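PDB 7B04: nitrite oxidoreductase subunit A from Kuenenia stuttgartiensis, which is a subunit of the molybdopterin oxidoreductase family, carrying a molybdenum atom, two MD1 molecules and an iron/sulfur cluster. Local coordinates for residues Y240-D250 with A261-N269. Residues are numbered along the deposited sequence; the frame is centred on the assembly and turned at random.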
loop_
_atom_site.group_PDB
_atom_site.type_symbol
_atom_site.label_atom_id
_atom_site.label_comp_id
_atom_site.label_asym_id
_atom_site.label_seq_id
_atom_site.Cartn_x
_atom_site.Cartn_y
_atom_site.Cartn_z
ATOM N N TYR B 240 22.148 -16.592 11.569
ATOM C CA TYR B 240 23.490 -16.227 12.006
ATOM C C TYR B 240 24.029 -17.221 13.025
ATOM O O TYR B 240 25.237 -17.481 13.065
ATOM C CB TYR B 240 23.499 -14.813 12.589
ATOM C CG TYR B 240 23.282 -13.710 11.576
ATOM C CD1 TYR B 240 23.184 -13.989 10.219
ATOM C CD2 TYR B 240 23.188 -12.385 11.979
ATOM C CE1 TYR B 240 22.988 -12.978 9.293
ATOM C CE2 TYR B 240 22.996 -11.370 11.062
ATOM C CZ TYR B 240 22.894 -11.671 9.723
ATOM O OH TYR B 240 22.701 -10.657 8.812
ATOM N N ARG B 241 23.149 -17.785 13.855
ATOM C CA ARG B 241 23.561 -18.850 14.762
ATOM C C ARG B 241 23.932 -20.107 13.986
ATOM O O ARG B 241 24.904 -20.793 14.328
ATOM C CB ARG B 241 22.442 -19.137 15.763
ATOM C CG ARG B 241 22.818 -20.067 16.901
ATOM C CD ARG B 241 21.623 -20.288 17.816
ATOM N NE ARG B 241 21.938 -21.160 18.945
ATOM C CZ ARG B 241 22.364 -20.727 20.126
ATOM N NH1 ARG B 241 22.532 -19.429 20.339
ATOM N NH2 ARG B 241 22.625 -21.593 21.096
ATOM N N PHE B 242 23.164 -20.427 12.941
ATOM C CA PHE B 242 23.485 -21.574 12.098
ATOM C C PHE B 242 24.857 -21.417 11.453
ATOM O O PHE B 242 25.648 -22.367 11.419
ATOM C CB PHE B 242 22.407 -21.758 11.032
ATOM C CG PHE B 242 22.618 -22.960 10.156
ATOM C CD1 PHE B 242 22.301 -24.229 10.610
ATOM C CD2 PHE B 242 23.135 -22.820 8.878
ATOM C CE1 PHE B 242 22.495 -25.337 9.805
ATOM C CE2 PHE B 242 23.332 -23.922 8.070
ATOM C CZ PHE B 242 23.012 -25.183 8.534
ATOM N N ASN B 243 25.105 -20.223 10.963
ATOM C CA ASN B 243 26.384 -19.890 10.315
ATOM C C ASN B 243 27.489 -20.098 11.339
ATOM O O ASN B 243 28.538 -20.594 11.001
ATOM C CB ASN B 243 26.360 -18.418 9.951
ATOM C CG ASN B 243 25.517 -18.172 8.738
ATOM O OD1 ASN B 243 25.281 -19.082 7.982
ATOM N ND2 ASN B 243 25.088 -16.953 8.537
ATOM N N ASN B 244 27.235 -19.702 12.567
ATOM C CA ASN B 244 28.253 -19.870 13.622
ATOM C C ASN B 244 28.527 -21.353 13.845
ATOM O O ASN B 244 29.665 -21.715 13.972
ATOM C CB ASN B 244 27.792 -19.185 14.899
ATOM C CG ASN B 244 28.908 -19.095 15.894
ATOM O OD1 ASN B 244 30.031 -19.408 15.573
ATOM N ND2 ASN B 244 28.596 -18.708 17.104
ATOM N N CYS B 245 27.482 -22.163 13.844
ATOM C CA CYS B 245 27.533 -23.614 14.107
ATOM C C CYS B 245 28.375 -24.321 13.063
ATOM O O CYS B 245 28.844 -25.374 13.321
ATOM C CB CYS B 245 26.135 -24.182 13.985
ATOM S SG CYS B 245 25.204 -24.152 15.525
ATOM N N LEU B 246 28.427 -23.795 11.867
ATOM C CA LEU B 246 29.188 -24.443 10.806
ATOM C C LEU B 246 30.673 -24.545 11.116
ATOM O O LEU B 246 31.396 -25.218 10.374
ATOM C CB LEU B 246 28.985 -23.701 9.487
ATOM C CG LEU B 246 27.580 -23.833 8.904
ATOM C CD1 LEU B 246 27.456 -22.967 7.679
ATOM C CD2 LEU B 246 27.265 -25.281 8.571
ATOM N N ALA B 247 31.146 -23.886 12.178
ATOM C CA ALA B 247 32.519 -24.092 12.618
ATOM C C ALA B 247 32.782 -25.556 12.944
ATOM O O ALA B 247 33.897 -26.046 12.736
ATOM C CB ALA B 247 32.824 -23.208 13.828
ATOM N N ILE B 248 31.773 -26.266 13.462
ATOM C CA ILE B 248 31.927 -27.696 13.724
ATOM C C ILE B 248 32.195 -28.448 12.427
ATOM O O ILE B 248 33.068 -29.321 12.364
ATOM C CB ILE B 248 30.686 -28.256 14.440
ATOM C CG1 ILE B 248 30.421 -27.517 15.748
ATOM C CG2 ILE B 248 30.863 -29.741 14.715
ATOM C CD1 ILE B 248 29.111 -27.917 16.398
ATOM N N VAL B 249 31.436 -28.131 11.374
ATOM C CA VAL B 249 31.639 -28.795 10.089
ATOM C C VAL B 249 33.041 -28.516 9.568
ATOM O O VAL B 249 33.686 -29.389 8.975
ATOM C CB VAL B 249 30.563 -28.360 9.076
ATOM C CG1 VAL B 249 30.443 -29.384 7.957
ATOM C CG2 VAL B 249 29.227 -28.163 9.768
ATOM N N ASP B 250 33.535 -27.296 9.786
ATOM C CA ASP B 250 34.905 -26.974 9.407
ATOM C C ASP B 250 35.899 -27.819 10.192
ATOM O O ASP B 250 36.918 -28.259 9.646
ATOM C CB ASP B 250 35.169 -25.485 9.624
ATOM C CG ASP B 250 36.517 -25.049 9.093
ATOM O OD1 ASP B 250 36.669 -24.961 7.856
ATOM O OD2 ASP B 250 37.425 -24.789 9.910
ATOM N N ALA B 261 38.871 -23.154 14.102
ATOM C CA ALA B 261 37.666 -23.498 13.318
ATOM C C ALA B 261 36.851 -22.248 13.000
ATOM O O ALA B 261 36.632 -21.471 13.901
ATOM C CB ALA B 261 36.849 -24.473 14.106
ATOM N N LEU B 262 36.430 -22.099 11.742
ATOM C CA LEU B 262 35.610 -20.950 11.293
ATOM C C LEU B 262 34.361 -21.448 10.574
ATOM O O LEU B 262 34.460 -22.371 9.807
ATOM C CB LEU B 262 36.429 -20.068 10.362
ATOM C CG LEU B 262 37.926 -20.181 10.529
ATOM C CD1 LEU B 262 38.530 -20.751 9.272
ATOM C CD2 LEU B 262 38.504 -18.820 10.811
ATOM N N GLY B 263 33.251 -20.765 10.776
ATOM C CA GLY B 263 31.974 -21.167 10.232
ATOM C C GLY B 263 31.508 -20.288 9.094
ATOM O O GLY B 263 32.302 -19.647 8.393
ATOM N N GLY B 264 30.193 -20.238 8.931
ATOM C CA GLY B 264 29.601 -19.542 7.816
ATOM C C GLY B 264 29.757 -18.049 7.960
ATOM O O GLY B 264 30.172 -17.525 8.989
ATOM N N ARG B 265 29.491 -17.351 6.871
ATOM C CA ARG B 265 29.574 -15.901 6.851
ATOM C C ARG B 265 28.186 -15.278 6.882
ATOM O O ARG B 265 27.319 -15.617 6.064
ATOM C CB ARG B 265 30.353 -15.437 5.636
ATOM C CG ARG B 265 31.834 -15.485 5.911
ATOM C CD ARG B 265 32.601 -14.778 4.858
ATOM N NE ARG B 265 32.805 -13.382 5.225
ATOM C CZ ARG B 265 33.725 -12.598 4.675
ATOM N NH1 ARG B 265 33.846 -11.334 5.062
ATOM N NH2 ARG B 265 34.516 -13.077 3.721
ATOM N N ASN B 266 27.975 -14.393 7.851
ATOM C CA ASN B 266 26.687 -13.747 8.039
ATOM C C ASN B 266 26.504 -12.657 6.989
ATOM O O ASN B 266 27.337 -11.751 6.859
ATOM C CB ASN B 266 26.607 -13.154 9.439
ATOM C CG ASN B 266 26.775 -14.185 10.532
ATOM O OD1 ASN B 266 26.567 -15.378 10.315
ATOM N ND2 ASN B 266 27.183 -13.730 11.715
ATOM N N TRP B 267 25.447 -12.785 6.197
ATOM C CA TRP B 267 25.155 -11.813 5.150
ATOM C C TRP B 267 24.367 -10.639 5.720
ATOM O O TRP B 267 23.442 -10.822 6.524
ATOM C CB TRP B 267 24.388 -12.478 4.008
ATOM C CG TRP B 267 25.306 -12.764 2.890
ATOM C CD1 TRP B 267 26.665 -12.783 2.962
ATOM C CD2 TRP B 267 24.967 -13.084 1.538
ATOM N NE1 TRP B 267 27.195 -13.073 1.736
ATOM C CE2 TRP B 267 26.175 -13.273 0.844
ATOM C CE3 TRP B 267 23.762 -13.226 0.845
ATOM C CZ2 TRP B 267 26.218 -13.600 -0.507
ATOM C CZ3 TRP B 267 23.806 -13.548 -0.504
ATOM C CH2 TRP B 267 25.028 -13.735 -1.163
ATOM N N SER B 268 24.728 -9.439 5.282
ATOM C CA SER B 268 24.179 -8.222 5.850
ATOM C C SER B 268 22.784 -7.953 5.290
ATOM O O SER B 268 22.379 -8.490 4.250
ATOM C CB SER B 268 25.110 -7.039 5.557
ATOM O OG SER B 268 25.333 -6.912 4.160
ATOM N N ASN B 269 22.045 -7.099 5.993
ATOM C CA ASN B 269 20.691 -6.733 5.596
ATOM C C ASN B 269 20.518 -5.242 5.364
ATOM O O ASN B 269 20.040 -4.836 4.297
ATOM C CB ASN B 269 19.688 -7.212 6.661
ATOM C CG ASN B 269 19.572 -8.718 6.710
ATOM O OD1 ASN B 269 19.393 -9.371 5.688
ATOM N ND2 ASN B 269 19.672 -9.279 7.911
#
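Y240 and N266, the two residues that bury most surface here, meet as ring over side chain. CB of N266 lies 3.8 Å from the Y240 ring centroid and 19° off the ring normal, which identifies a CH-pi contact over one face. The N266 amide follows the same surface, its plane 17° from that of the ring, so the two flat groups stack. Y240 holds CG anti to its carbonyl carbon (chi1 -70°), which turns the ring along the 266-269 chain and brings OH to the backbone of W267. There OH donates to W267 O, which lies near the ring plane at the edge.

One helical turn on, N243 donates from ND2 to OD1 of N266 at 2.8 Å, with the acceptor close to the donor's amide plane and the two amides nearly coplanar. ND2 also bonds to G224 O. The backbones close up beyond it: G264 N donates to N243 O at 2.7 Å, and CA of G263 comes within 3.4 Å of A247 N, an approach made at a residue that has no side chain.

Helix 238-254 is the crossover of a beta-alpha-beta unit, and the returning chain runs along it to N269, whose OD1 accepts from R225 NE and whose side chain lies about 7 Å from a bound MD1. With ND2 of N243 donating both to N266 OD1 and to G224 O, its amide would be held against rotation, and this one buried group joins the helix to strands 222-226 and 265-266 together.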